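Local atomic coordinates of geranyltranstransferase (Roseobacter denitrificans, PDB entry 4LLS), a protein that probably joins isopentenyl diphosphate to an allylic prenyl diphosphate, lengthening isoprenoid chains to farnesyl or geranylgeranyl diphosphate with the help of divalent metal ions. Residues Q169-G174 / G202-W207; Q175-A180 / I193-Q198; T89-L94 / L160-A165; W207-G212 / R225-L230; G231-I236 / M279-E284. One frame throughout, in Å; residues are numbered along the deposited sequence.

Contact 1. Residues Q169-G174 / G202-W207; sequences QGMVLG and GALIGW. With GST (geranyl S-thiolodiphosphate), chain D.
Met171 meets Leu204 where the first turn of helix 171-184 faces helix 190-215, and this is the tight part of the contact. The sulfur SD of Met171 rests on the methyl CD1 of Leu204 at 3.7 Å, the two side chains crossing obliquely. With CG anti to its own backbone N (chi1 -174°), Met171 runs out straight from the helix and bends only at the thioether (chi3 73°). An unbranched, pliable side chain suits this place, since it must fit both a leucine and a bound substrate analogue. Its CG lies 3.8 Å from C4 of geranyl S-thiolodiphosphate, and its CE is 3.9 Å from the terminal methyl C8. Val172 adds a branched wall on the same prenyl end, CG2 to C8 3.5 Å. The packing is looser at Gly170, the N-cap residue, whose CA is 4.5 Å from Ala203 CB. Glycine suits a backbone conformation that residues with a CB rarely adopt. The backbones come near (Gly170 CA to Ala203 CA 6.0 Å), but a single methyl between them covers little surface. Beyond it, Gln169 is exposed and makes no contact with 202-207, though it packs on Phe46 of the second subunit. Among the neighbouring helices, Met171 also leans on Leu94, Tyr97 and Ser98 of helix 81-102, Leu204 touches Ser166 at the end of helix 152-166, and the backbone of Met171 is hydrogen-bonded to Ala165 there.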
# COMPACT_ATOMS: atom_id res chain seq x y z
N GLN A 169 10.11 1.54 8.08
CA GLN A 169 11.12 2.50 8.56
C GLN A 169 10.62 3.92 8.74
O GLN A 169 11.37 4.77 9.25
CB GLN A 169 12.32 2.52 7.63
CG GLN A 169 13.04 1.19 7.67
CD GLN A 169 14.23 1.18 6.74
OE1 GLN A 169 14.10 1.40 5.55
NE2 GLN A 169 15.42 0.99 7.31
N GLY A 170 9.38 4.16 8.33
CA GLY A 170 8.80 5.51 8.30
C GLY A 170 7.46 5.53 8.99
O GLY A 170 7.37 5.31 10.20
N MET A 171 6.43 5.83 8.24
CA MET A 171 5.12 6.04 8.81
C MET A 171 4.64 4.83 9.61
O MET A 171 4.06 5.03 10.68
CB MET A 171 4.14 6.42 7.71
CG MET A 171 2.76 6.79 8.21
SD MET A 171 1.62 7.05 6.86
CE MET A 171 1.37 5.33 6.30
N VAL A 172 4.76 3.60 9.07
CA VAL A 172 4.25 2.44 9.81
C VAL A 172 5.05 2.19 11.08
O VAL A 172 4.47 1.81 12.11
CB VAL A 172 4.14 1.21 8.92
CG1 VAL A 172 3.74 0.02 9.78
CG2 VAL A 172 3.11 1.43 7.83
N LEU A 173 6.35 2.46 11.03
CA LEU A 173 7.19 2.39 12.23
C LEU A 173 6.63 3.34 13.28
O LEU A 173 6.43 2.96 14.45
CB LEU A 173 8.62 2.79 11.90
CG LEU A 173 9.58 2.86 13.10
CD1 LEU A 173 9.59 1.53 13.81
CD2 LEU A 173 10.99 3.25 12.67
N GLY A 174 6.39 4.58 12.90
CA GLY A 174 5.85 5.57 13.83
C GLY A 174 4.55 5.09 14.46
O GLY A 174 4.37 5.21 15.69
N GLY A 202 6.17 13.10 10.25
CA GLY A 202 7.23 13.81 9.56
C GLY A 202 7.56 13.21 8.19
O GLY A 202 7.96 13.93 7.25
N ALA A 203 7.46 11.90 8.07
CA ALA A 203 7.96 11.24 6.87
C ALA A 203 7.16 11.64 5.64
O ALA A 203 7.75 11.93 4.59
CB ALA A 203 7.92 9.72 7.05
N LEU A 204 5.84 11.65 5.72
CA LEU A 204 5.07 11.99 4.52
C LEU A 204 5.20 13.46 4.24
O LEU A 204 5.11 13.86 3.09
CB LEU A 204 3.58 11.66 4.66
CG LEU A 204 3.19 10.21 4.86
CD1 LEU A 204 1.69 10.06 4.63
CD2 LEU A 204 4.03 9.28 3.98
N ILE A 205 5.32 14.30 5.26
CA ILE A 205 5.46 15.77 4.99
C ILE A 205 6.82 16.00 4.34
O ILE A 205 6.95 16.80 3.40
CB ILE A 205 5.26 16.58 6.31
CG1 ILE A 205 3.79 16.59 6.65
CG2 ILE A 205 5.78 17.99 6.13
CD1 ILE A 205 3.45 17.13 8.02
N GLY A 206 7.82 15.27 4.77
CA GLY A 206 9.14 15.32 4.14
C GLY A 206 9.13 14.87 2.69
O GLY A 206 9.75 15.50 1.82
N TRP A 207 8.41 13.81 2.38
CA TRP A 207 8.29 13.34 1.01
C TRP A 207 7.61 14.41 0.17
O TRP A 207 8.04 14.71 -0.93
CB TRP A 207 7.51 12.03 0.95
CG TRP A 207 7.53 11.37 -0.41
CD1 TRP A 207 8.50 10.51 -0.89
CD2 TRP A 207 6.68 11.65 -1.54
NE1 TRP A 207 8.23 10.16 -2.18
CE2 TRP A 207 7.17 10.87 -2.63
CE3 TRP A 207 5.60 12.49 -1.76
CZ2 TRP A 207 6.52 10.83 -3.85
CZ3 TRP A 207 4.97 12.48 -2.98
CH2 TRP A 207 5.43 11.65 -4.02
PA GST D . -5.67 12.42 14.19
O1A GST D . -6.06 13.23 12.96
O2A GST D . -5.66 13.22 15.49
O3A GST D . -6.43 11.11 14.30
O1B GST D . -4.16 12.00 13.91
PB GST D . -3.22 11.36 15.01
O2B GST D . -2.71 12.33 15.99
O3B GST D . -3.92 10.12 15.65
S1 GST D . -1.66 10.81 13.90
C1 GST D . -2.52 9.73 12.80
C2 GST D . -1.64 8.63 12.26
C3 GST D . -1.02 8.73 11.08
C10 GST D . -1.06 9.99 10.28
C4 GST D . -0.16 7.63 10.57
C5 GST D . -0.91 6.30 10.76
C6 GST D . -0.11 5.15 10.26
C7 GST D . -0.65 3.99 9.82
C9 GST D . -2.12 3.63 9.78
C8 GST D . 0.35 3.00 9.32

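Contact 2. Residues Q175-A180 / I193-Q198; sequences QALDIA and ITRLQQ. With GST (geranyl S-thiolodiphosphate), chain D.
Leu196 lies across the backbone of helix 171-184 at Asp178, its CD1 3.8 Å from Asp178 CA and its CD2 4.0 Å from the carboxylate oxygen OD1 of the same residue. Leu196 reaches across because its CG stands anti to the backbone N (chi1 -162°), which carries both methyls to the aspartate, the two side chains crossing at about a right angle. Leu177 flanks it, CB 4.2 Å from Leu196 CD1, and sends its own CD1 over one face of the Arg195 guanidinium, 4.2 Å from NH2. The flat face of the guanidinium accepts an apolar neighbour, while its NH2 forms a salt bridge with Glu47 of the second subunit. The carboxylate of Asp178 is also paired, OD1 with Lys262 and OD2 with Lys200. The segment axes pass 9.3 Å apart at 140°, an antiparallel pairing of successive helices. On the far side of helix 171-184, Gln175 lays CB 3.6 Å from C6 of geranyl S-thiolodiphosphate, while its NE2 is hydrogen-bonded to Asp102. With an alanine at Gln175, Asp102 would probably lose that N-H partner and the middle of the prenyl chain part of its side wall. Asp178, a calcium-site residue in a crystal structure of this protein, follows Gln175 in the Gly-Gln-x-x-Asp signature of trans-prenyltransferases, beside the metal and allylic-substrate site.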
# COMPACT_ATOMS: atom_id res chain seq x y z
N GLN A 175 3.66 4.54 13.66
CA GLN A 175 2.41 3.99 14.18
C GLN A 175 2.69 2.88 15.17
O GLN A 175 1.99 2.75 16.19
CB GLN A 175 1.48 3.50 13.07
CG GLN A 175 0.08 3.09 13.54
CD GLN A 175 -0.82 4.22 14.03
OE1 GLN A 175 -0.35 5.31 14.36
NE2 GLN A 175 -2.13 4.03 13.89
N ALA A 176 3.60 1.98 14.82
CA ALA A 176 3.84 0.83 15.68
C ALA A 176 4.35 1.28 17.04
O ALA A 176 3.91 0.77 18.09
CB ALA A 176 4.84 -0.11 15.03
N LEU A 177 5.23 2.26 17.02
CA LEU A 177 5.81 2.81 18.25
C LEU A 177 4.73 3.50 19.07
O LEU A 177 4.74 3.41 20.31
CB LEU A 177 6.92 3.81 17.95
CG LEU A 177 8.16 3.23 17.31
CD1 LEU A 177 9.11 4.35 16.91
CD2 LEU A 177 8.84 2.25 18.27
N ASP A 178 3.80 4.16 18.39
CA ASP A 178 2.73 4.91 19.04
C ASP A 178 1.86 3.91 19.76
O ASP A 178 1.61 4.06 20.97
CB ASP A 178 1.91 5.69 18.02
CG ASP A 178 1.12 6.82 18.64
OD1 ASP A 178 1.59 7.32 19.68
OD2 ASP A 178 -0.02 7.08 18.19
N ILE A 179 1.49 2.83 19.08
CA ILE A 179 0.62 1.83 19.70
C ILE A 179 1.29 1.21 20.92
O ILE A 179 0.65 1.00 21.96
CB ILE A 179 0.16 0.74 18.70
CG1 ILE A 179 -0.82 1.34 17.71
CG2 ILE A 179 -0.49 -0.43 19.44
CD1 ILE A 179 -1.15 0.42 16.55
N ALA A 180 2.58 0.93 20.84
CA ALA A 180 3.30 0.32 21.97
C ALA A 180 3.29 1.25 23.17
O ALA A 180 3.22 0.81 24.32
CB ALA A 180 4.73 -0.03 21.59
N ILE A 193 9.09 11.30 21.96
CA ILE A 193 7.90 11.66 21.18
C ILE A 193 8.33 12.34 19.89
O ILE A 193 7.64 12.23 18.87
CB ILE A 193 6.83 12.50 21.91
CG1 ILE A 193 7.34 13.84 22.35
CG2 ILE A 193 6.25 11.77 23.12
CD1 ILE A 193 6.17 14.77 22.67
N THR A 194 9.52 12.93 19.88
CA THR A 194 10.01 13.56 18.66
C THR A 194 10.40 12.50 17.63
O THR A 194 10.04 12.60 16.44
CB THR A 194 11.18 14.52 18.96
OG1 THR A 194 10.73 15.56 19.83
CG2 THR A 194 11.66 15.13 17.67
N ARG A 195 11.06 11.43 18.06
CA ARG A 195 11.40 10.33 17.15
C ARG A 195 10.16 9.65 16.59
O ARG A 195 10.09 9.34 15.41
CB ARG A 195 12.28 9.32 17.87
CG ARG A 195 12.03 7.88 17.43
CD ARG A 195 12.90 7.49 16.25
NE ARG A 195 12.86 6.05 16.04
CZ ARG A 195 13.38 5.15 16.88
NH1 ARG A 195 14.02 5.55 17.97
NH2 ARG A 195 13.26 3.85 16.63
N LEU A 196 9.17 9.48 17.43
CA LEU A 196 7.89 8.94 17.01
C LEU A 196 7.24 9.86 15.95
O LEU A 196 6.76 9.36 14.89
CB LEU A 196 7.02 8.85 18.25
CG LEU A 196 5.81 7.95 18.17
CD1 LEU A 196 5.53 7.42 19.57
CD2 LEU A 196 4.67 8.81 17.64
N GLN A 197 7.20 11.16 16.22
CA GLN A 197 6.59 12.17 15.30
C GLN A 197 7.29 12.07 13.92
O GLN A 197 6.66 12.15 12.86
CB GLN A 197 6.76 13.59 15.85
CG GLN A 197 6.48 14.74 14.87
CD GLN A 197 7.72 15.21 14.11
OE1 GLN A 197 7.61 15.57 12.93
NE2 GLN A 197 8.90 15.22 14.77
N GLN A 198 8.62 12.00 13.94
CA GLN A 198 9.42 11.97 12.71
C GLN A 198 8.96 10.87 11.76
O GLN A 198 8.80 11.11 10.58
CB GLN A 198 10.91 11.82 13.05
CG GLN A 198 11.49 13.11 13.57
CD GLN A 198 12.90 12.96 14.14
OE1 GLN A 198 13.46 11.87 14.18
NE2 GLN A 198 13.49 14.09 14.53
PA GST D . -5.67 12.42 14.19
O1A GST D . -6.06 13.23 12.96
O2A GST D . -5.66 13.22 15.49
O3A GST D . -6.43 11.11 14.30
O1B GST D . -4.16 12.00 13.91
PB GST D . -3.22 11.36 15.01
O2B GST D . -2.71 12.33 15.99
O3B GST D . -3.92 10.12 15.65
S1 GST D . -1.66 10.81 13.90
C1 GST D . -2.52 9.73 12.80
C2 GST D . -1.64 8.63 12.26
C3 GST D . -1.02 8.73 11.08
C10 GST D . -1.06 9.99 10.28
C4 GST D . -0.16 7.63 10.57
C5 GST D . -0.91 6.30 10.76
C6 GST D . -0.11 5.15 10.26
C7 GST D . -0.65 3.99 9.82
C9 GST D . -2.12 3.63 9.78
C8 GST D . 0.35 3.00 9.32

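Contact 3. Residues T89-L94 / L160-A165; sequences TAIEAL and LSLARA
Leu162 has the most surface buried here, its side chain reaching from helix 152-166 to helix 81-102 and ending against Ile91 and Leu94. The CA atoms of Ile91 and Leu162, the nearest such pair, are 8.3 Å apart, too far for small residues to bridge, so long aliphatic side chains do the work. With CG anti to the backbone N (chi1 -179°), Leu162 extends outward and places its methyl CD1 3.7 Å from CD1 of Ile91. Both of these methyls are chain ends, and the two side chains approach on a slant. Ile91 gets there by holding CG1 anti to its backbone N and turning CD1 aside at chi2 (64°). Leu94, one turn further along, adds a second, looser touch on the same methyl: its CG stands 4.3 Å from Leu162 CD1. All three side chains are buried and wholly apolar, and no hydrogen bond crosses between the segments. The charged side chains of these segments have partners elsewhere: Glu92 forms a salt bridge to Arg64, and Arg164 pairs with Glu141 of the second subunit. The cluster belongs to the interior of an all-helical bundle: Trp207 of helix 190-215 packs on both Ile91 and Leu162, in helix 125-144 Phe140 touches Leu162 and Ala139 touches Leu94, and Val70 of helix 65-76 lies against Ile91.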
# COMPACT_ATOMS: atom_id res chain seq x y z
N THR A 89 -1.62 14.03 -5.87
CA THR A 89 -2.70 13.11 -5.62
C THR A 89 -2.18 11.83 -4.96
O THR A 89 -2.83 11.29 -4.06
CB THR A 89 -3.49 12.86 -6.91
OG1 THR A 89 -3.86 14.16 -7.45
CG2 THR A 89 -4.72 12.08 -6.68
N ALA A 90 -1.02 11.37 -5.38
CA ALA A 90 -0.42 10.16 -4.78
C ALA A 90 -0.25 10.32 -3.28
O ALA A 90 -0.61 9.43 -2.51
CB ALA A 90 0.90 9.83 -5.44
N ILE A 91 0.36 11.42 -2.85
CA ILE A 91 0.62 11.54 -1.41
C ILE A 91 -0.70 11.71 -0.66
O ILE A 91 -0.81 11.23 0.48
CB ILE A 91 1.64 12.64 -1.10
CG1 ILE A 91 2.13 12.47 0.33
CG2 ILE A 91 1.09 14.05 -1.35
CD1 ILE A 91 2.90 11.19 0.61
N GLU A 92 -1.67 12.40 -1.25
CA GLU A 92 -3.00 12.46 -0.65
C GLU A 92 -3.71 11.09 -0.53
O GLU A 92 -4.40 10.81 0.46
CB GLU A 92 -3.88 13.45 -1.36
CG GLU A 92 -3.41 14.86 -1.13
CD GLU A 92 -3.65 15.41 0.28
OE1 GLU A 92 -4.70 15.04 0.89
OE2 GLU A 92 -2.83 16.25 0.74
N ALA A 93 -3.48 10.21 -1.50
CA ALA A 93 -3.99 8.85 -1.42
C ALA A 93 -3.32 8.06 -0.31
O ALA A 93 -3.96 7.35 0.47
CB ALA A 93 -3.80 8.13 -2.74
N LEU A 94 -2.01 8.19 -0.19
CA LEU A 94 -1.24 7.51 0.86
C LEU A 94 -1.73 8.02 2.23
O LEU A 94 -2.04 7.22 3.12
CB LEU A 94 0.25 7.75 0.66
CG LEU A 94 1.28 6.79 1.28
CD1 LEU A 94 1.15 6.66 2.80
CD2 LEU A 94 1.23 5.43 0.61
N LEU A 160 10.32 4.69 -4.90
CA LEU A 160 11.21 4.14 -3.91
C LEU A 160 11.21 5.00 -2.65
O LEU A 160 11.10 4.48 -1.53
CB LEU A 160 12.64 3.98 -4.48
CG LEU A 160 13.66 3.35 -3.56
CD1 LEU A 160 13.27 1.97 -3.06
CD2 LEU A 160 15.01 3.32 -4.26
N SER A 161 11.40 6.31 -2.80
CA SER A 161 11.34 7.21 -1.68
C SER A 161 9.98 7.17 -0.94
O SER A 161 9.94 7.30 0.29
CB SER A 161 11.78 8.64 -2.09
OG SER A 161 10.91 9.20 -3.02
N LEU A 162 8.89 7.03 -1.68
CA LEU A 162 7.55 7.01 -1.05
C LEU A 162 7.45 5.74 -0.20
O LEU A 162 6.92 5.76 0.89
CB LEU A 162 6.48 7.07 -2.13
CG LEU A 162 5.06 7.08 -1.62
CD1 LEU A 162 4.81 8.28 -0.72
CD2 LEU A 162 4.06 7.00 -2.76
N ALA A 163 7.97 4.63 -0.73
CA ALA A 163 7.92 3.38 0.01
C ALA A 163 8.73 3.46 1.26
O ALA A 163 8.28 3.00 2.31
CB ALA A 163 8.39 2.21 -0.84
N ARG A 164 9.91 4.07 1.20
CA ARG A 164 10.70 4.23 2.41
C ARG A 164 10.11 5.20 3.44
O ARG A 164 10.22 4.95 4.65
CB ARG A 164 12.16 4.57 2.04
CG ARG A 164 12.76 3.38 1.35
CD ARG A 164 14.18 3.59 1.03
NE ARG A 164 14.75 2.31 0.64
CZ ARG A 164 15.74 2.22 -0.23
NH1 ARG A 164 16.24 1.02 -0.52
NH2 ARG A 164 16.21 3.31 -0.78
N ALA A 165 9.48 6.27 2.98
CA ALA A 165 8.76 7.17 3.88
C ALA A 165 7.58 6.47 4.55
O ALA A 165 7.21 6.82 5.65
CB ALA A 165 8.29 8.40 3.13

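Contact 4. Residues W207-G212 / R225-L230; sequences WSAQAG and RYAQAL
Ala209 and Ala227 point their methyl groups at one another, CB to CB 3.8 Å, where helix 190-215 meets the helix that follows it, 221-244. Their CA atoms are 6.1 Å apart, a separation that suits a side chain of a single carbon on each side. Tyr226 comes to the same methyl from beside it: Ala209 CB lies at the edge of the ring, near its plane, 4.2 Å from CD2, so the ring is not stacked over the alanine. Holding CG anti to its backbone N (chi1 168°), the tyrosine directs its ring past Ala209, and its hydroxyl is hydrogen-bonded to the backbone O of Leu299. Small residues let two consecutive helices come close in this all-alpha prenyl synthase fold, well away from the substrates, the side chain of Ala227 being about 13 Å from the bound isopentenyl diphosphate. Gly206, one turn before Ala209, continues the small-residue surface, also packing on Ala227. The helix is uneven just here, since Ala211 N makes a weak bond, 3.3 Å, to Ser208 O only three residues back. Tyr226 also touches Ala285 and Ser288 of helix 271-288 and Thr302 of helix 297-308.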
# COMPACT_ATOMS: atom_id res chain seq x y z
N TRP A 207 8.41 13.81 2.38
CA TRP A 207 8.29 13.34 1.01
C TRP A 207 7.61 14.41 0.17
O TRP A 207 8.04 14.71 -0.93
CB TRP A 207 7.51 12.03 0.95
CG TRP A 207 7.53 11.37 -0.41
CD1 TRP A 207 8.50 10.51 -0.89
CD2 TRP A 207 6.68 11.65 -1.54
NE1 TRP A 207 8.23 10.16 -2.18
CE2 TRP A 207 7.17 10.87 -2.63
CE3 TRP A 207 5.60 12.49 -1.76
CZ2 TRP A 207 6.52 10.83 -3.85
CZ3 TRP A 207 4.97 12.48 -2.98
CH2 TRP A 207 5.43 11.65 -4.02
N SER A 208 6.56 15.01 0.70
CA SER A 208 5.81 16.01 -0.03
C SER A 208 6.65 17.23 -0.37
O SER A 208 6.60 17.74 -1.51
CB SER A 208 4.62 16.46 0.80
OG SER A 208 3.75 15.40 1.12
N ALA A 209 7.42 17.71 0.59
CA ALA A 209 8.23 18.92 0.35
C ALA A 209 9.41 18.63 -0.55
O ALA A 209 9.80 19.51 -1.35
CB ALA A 209 8.68 19.53 1.63
N GLN A 210 9.95 17.43 -0.50
CA GLN A 210 11.08 17.10 -1.34
C GLN A 210 10.63 16.81 -2.75
O GLN A 210 11.48 16.76 -3.65
CB GLN A 210 11.88 15.93 -0.79
CG GLN A 210 12.62 16.29 0.48
CD GLN A 210 13.46 15.15 1.00
OE1 GLN A 210 14.55 14.86 0.48
NE2 GLN A 210 12.91 14.42 1.92
N ALA A 211 9.35 16.54 -2.97
CA ALA A 211 8.87 16.08 -4.27
C ALA A 211 9.22 17.02 -5.42
O ALA A 211 9.63 16.56 -6.47
CB ALA A 211 7.37 15.83 -4.25
N GLY A 212 9.08 18.32 -5.21
CA GLY A 212 9.36 19.24 -6.32
C GLY A 212 10.81 19.18 -6.74
O GLY A 212 11.11 19.24 -7.95
N ARG A 225 15.24 20.06 5.07
CA ARG A 225 15.34 20.82 6.33
C ARG A 225 14.07 21.59 6.62
O ARG A 225 13.57 21.60 7.75
CB ARG A 225 16.52 21.78 6.32
CG ARG A 225 17.80 21.21 6.87
CD ARG A 225 18.84 22.30 7.03
NE ARG A 225 19.20 22.89 5.75
CZ ARG A 225 19.99 22.31 4.86
NH1 ARG A 225 20.53 21.12 5.13
NH2 ARG A 225 20.25 22.90 3.70
N TYR A 226 13.55 22.26 5.60
CA TYR A 226 12.26 22.93 5.71
C TYR A 226 11.21 21.99 6.28
O TYR A 226 10.46 22.33 7.19
CB TYR A 226 11.84 23.48 4.35
CG TYR A 226 10.41 23.94 4.22
CD1 TYR A 226 10.00 25.16 4.74
CD2 TYR A 226 9.47 23.15 3.56
CE1 TYR A 226 8.72 25.63 4.55
CE2 TYR A 226 8.17 23.59 3.39
CZ TYR A 226 7.80 24.84 3.90
OH TYR A 226 6.49 25.27 3.68
N ALA A 227 11.12 20.81 5.69
CA ALA A 227 10.09 19.89 6.04
C ALA A 227 10.27 19.31 7.43
O ALA A 227 9.28 18.99 8.09
CB ALA A 227 10.04 18.76 5.04
N GLN A 228 11.51 19.18 7.89
CA GLN A 228 11.75 18.69 9.27
C GLN A 228 11.13 19.66 10.29
O GLN A 228 10.29 19.27 11.13
CB GLN A 228 13.25 18.52 9.52
CG GLN A 228 13.84 17.33 8.77
CD GLN A 228 15.36 17.27 8.74
OE1 GLN A 228 16.05 18.28 8.90
NE2 GLN A 228 15.90 16.08 8.46
N ALA A 229 11.35 20.94 10.08
CA ALA A 229 10.74 21.96 10.95
C ALA A 229 9.23 22.01 10.76
O ALA A 229 8.46 22.14 11.72
CB ALA A 229 11.32 23.30 10.66
N LEU A 230 8.80 22.07 9.51
CA LEU A 230 7.39 22.16 9.22
C LEU A 230 6.60 21.02 9.83
O LEU A 230 5.50 21.20 10.35
CB LEU A 230 7.16 22.25 7.69
CG LEU A 230 5.72 22.56 7.27
CD1 LEU A 230 5.47 24.05 7.44
CD2 LEU A 230 5.46 22.17 5.82

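Contact 5. Residues G231-I236 / M279-E284; sequences GLAFQI and MSLIDE. With IPE (3-methylbut-3-enyl trihydrogen diphosphate), chain C.
Apolar packing joins the two helices, and Leu281 is its centre. Its CD1 touches Leu232 at CG, 3.6 Å away, and Ile236 at CD1, 3.8 Å away, so one methyl lies between two residues a helical turn apart. The side chain of Leu281 meets Leu232 at a slant and Ile236 at about a right angle. Between these two on the sequence, Ala233 lets the backbones close in, its CB 3.9 Å from Leu281 CB; its single methyl suits the 5.9 Å between its CA and that of Leu281. The segment axes run antiparallel at 157°, 8.9 Å from each other. In the prenyl synthase fold this packing backs the helix that carries the second aspartate-rich motif, with Asp238 and Asp239 just beyond Ile236: helix 271-288 packs on one side of helix 221-244, while Phe234 and Gln235 face the substrate. Contacts to the bound isopentenyl diphosphate come from these two. Phe234, CG anti to its backbone N, turns its ring so that the ester oxygen O1 lies in plane at the edge; CE2 is 3.7 Å from the methyl C5, and CZ 3.6 Å from the phosphate oxygen O2A. A serine in place of Phe234 would probably open a gap beside the C5 end and the first phosphate, leaving the ligand freer to shift. Among the polar interactions, Gln235 OE1 is hydrogen-bonded to Thr201 and NE2 to Asp239, while the isopentenyl diphosphate is itself held by Lys63, Arg66, His95 and Arg114.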
# COMPACT_ATOMS: atom_id res chain seq x y z
N GLY A 231 7.10 19.81 9.66
CA GLY A 231 6.37 18.65 10.16
C GLY A 231 6.24 18.69 11.67
O GLY A 231 5.23 18.25 12.20
N LEU A 232 7.30 19.08 12.36
CA LEU A 232 7.24 19.13 13.82
C LEU A 232 6.26 20.22 14.24
O LEU A 232 5.43 20.02 15.12
CB LEU A 232 8.62 19.38 14.41
CG LEU A 232 8.65 19.46 15.93
CD1 LEU A 232 8.04 18.24 16.59
CD2 LEU A 232 10.11 19.63 16.35
N ALA A 233 6.33 21.37 13.59
CA ALA A 233 5.36 22.44 13.89
C ALA A 233 3.93 21.94 13.66
O ALA A 233 3.02 22.21 14.45
CB ALA A 233 5.62 23.66 13.01
N PHE A 234 3.72 21.26 12.54
CA PHE A 234 2.42 20.70 12.21
C PHE A 234 1.92 19.75 13.33
O PHE A 234 0.75 19.81 13.71
CB PHE A 234 2.51 19.98 10.86
CG PHE A 234 1.29 19.15 10.51
CD1 PHE A 234 0.24 19.73 9.88
CD2 PHE A 234 1.18 17.86 10.98
CE1 PHE A 234 -0.91 18.98 9.63
CE2 PHE A 234 0.06 17.10 10.72
CZ PHE A 234 -1.00 17.70 10.09
N GLN A 235 2.77 18.85 13.80
CA GLN A 235 2.35 17.91 14.81
C GLN A 235 2.04 18.63 16.12
O GLN A 235 1.08 18.25 16.80
CB GLN A 235 3.37 16.80 15.00
CG GLN A 235 2.82 15.69 15.92
CD GLN A 235 1.55 15.06 15.37
OE1 GLN A 235 1.49 14.73 14.17
NE2 GLN A 235 0.48 15.05 16.17
N ILE A 236 2.86 19.60 16.50
CA ILE A 236 2.61 20.36 17.72
C ILE A 236 1.25 21.03 17.61
O ILE A 236 0.42 20.96 18.52
CB ILE A 236 3.70 21.40 18.00
CG1 ILE A 236 5.01 20.67 18.33
CG2 ILE A 236 3.29 22.33 19.15
CD1 ILE A 236 6.24 21.55 18.36
N MET A 279 6.12 28.31 17.19
CA MET A 279 6.51 29.62 16.63
C MET A 279 7.99 29.66 16.23
O MET A 279 8.33 30.14 15.16
CB MET A 279 6.19 30.75 17.64
N SER A 280 8.87 29.10 17.05
CA SER A 280 10.28 29.00 16.72
C SER A 280 10.50 28.18 15.46
O SER A 280 11.41 28.46 14.65
CB SER A 280 11.05 28.38 17.89
OG SER A 280 11.10 29.34 18.92
N LEU A 281 9.68 27.16 15.30
CA LEU A 281 9.83 26.27 14.15
C LEU A 281 9.38 26.92 12.85
O LEU A 281 9.99 26.63 11.81
CB LEU A 281 9.08 24.96 14.40
CG LEU A 281 9.77 24.05 15.41
CD1 LEU A 281 8.78 23.04 15.99
CD2 LEU A 281 10.96 23.31 14.80
N ILE A 282 8.42 27.85 12.92
CA ILE A 282 8.11 28.71 11.76
C ILE A 282 9.39 29.39 11.28
O ILE A 282 9.70 29.41 10.08
CB ILE A 282 7.07 29.81 12.06
CG1 ILE A 282 5.72 29.21 12.39
CG2 ILE A 282 6.93 30.78 10.89
CD1 ILE A 282 4.68 30.24 12.77
N ASP A 283 10.15 29.95 12.22
CA ASP A 283 11.33 30.70 11.84
C ASP A 283 12.36 29.77 11.24
O ASP A 283 13.03 30.12 10.28
CB ASP A 283 11.90 31.45 13.07
CG ASP A 283 11.05 32.64 13.49
OD1 ASP A 283 10.07 32.97 12.80
OD2 ASP A 283 11.31 33.20 14.57
N GLU A 284 12.52 28.58 11.83
CA GLU A 284 13.45 27.59 11.34
C GLU A 284 13.09 27.15 9.94
O GLU A 284 13.94 27.09 9.04
CB GLU A 284 13.54 26.39 12.27
CG GLU A 284 14.19 26.73 13.60
CD GLU A 284 14.24 25.55 14.56
OE1 GLU A 284 14.48 24.40 14.11
OE2 GLU A 284 14.00 25.77 15.77
C1 IPE C . -4.30 14.44 10.22
O1 IPE C . -3.65 15.16 9.16
C2 IPE C . -3.42 13.27 10.63
C3 IPE C . -2.07 13.75 11.12
C4 IPE C . -0.94 13.35 10.55
C5 IPE C . -1.99 14.57 12.37
PA IPE C . -4.30 16.50 8.60
O1A IPE C . -4.60 17.46 9.76
O2A IPE C . -3.40 17.00 7.56
O3A IPE C . -5.66 16.03 7.94
PB IPE C . -6.54 16.42 6.64
O1B IPE C . -7.98 16.10 7.02
O2B IPE C . -6.34 17.89 6.37
O3B IPE C . -5.95 15.57 5.55

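Overall arrangement
Helix 190-215 runs through contacts 1, 2 and 4, paired with helix 171-184 in the first two and with helix 221-244 in contact 4; helix 221-244 also serves contact 5. Contacts 1, 3, 4 and 5 are buried, while contact 2 is only partly so and mixes leucines with an aspartate and an arginine, the latter paired with the second subunit. Contacts 1 and 2 both meet the allylic analogue through helix 171-184, contact 5 meets the isopentenyl diphosphate, and contacts 3 and 4 are apolar joints within the bundle. Trp207 belongs to contacts 1 and 4, and its NE1 is hydrogen-bonded to Ser161 of contact 3. Contacts 3 and 5 lie on opposite sides of the chain's centre.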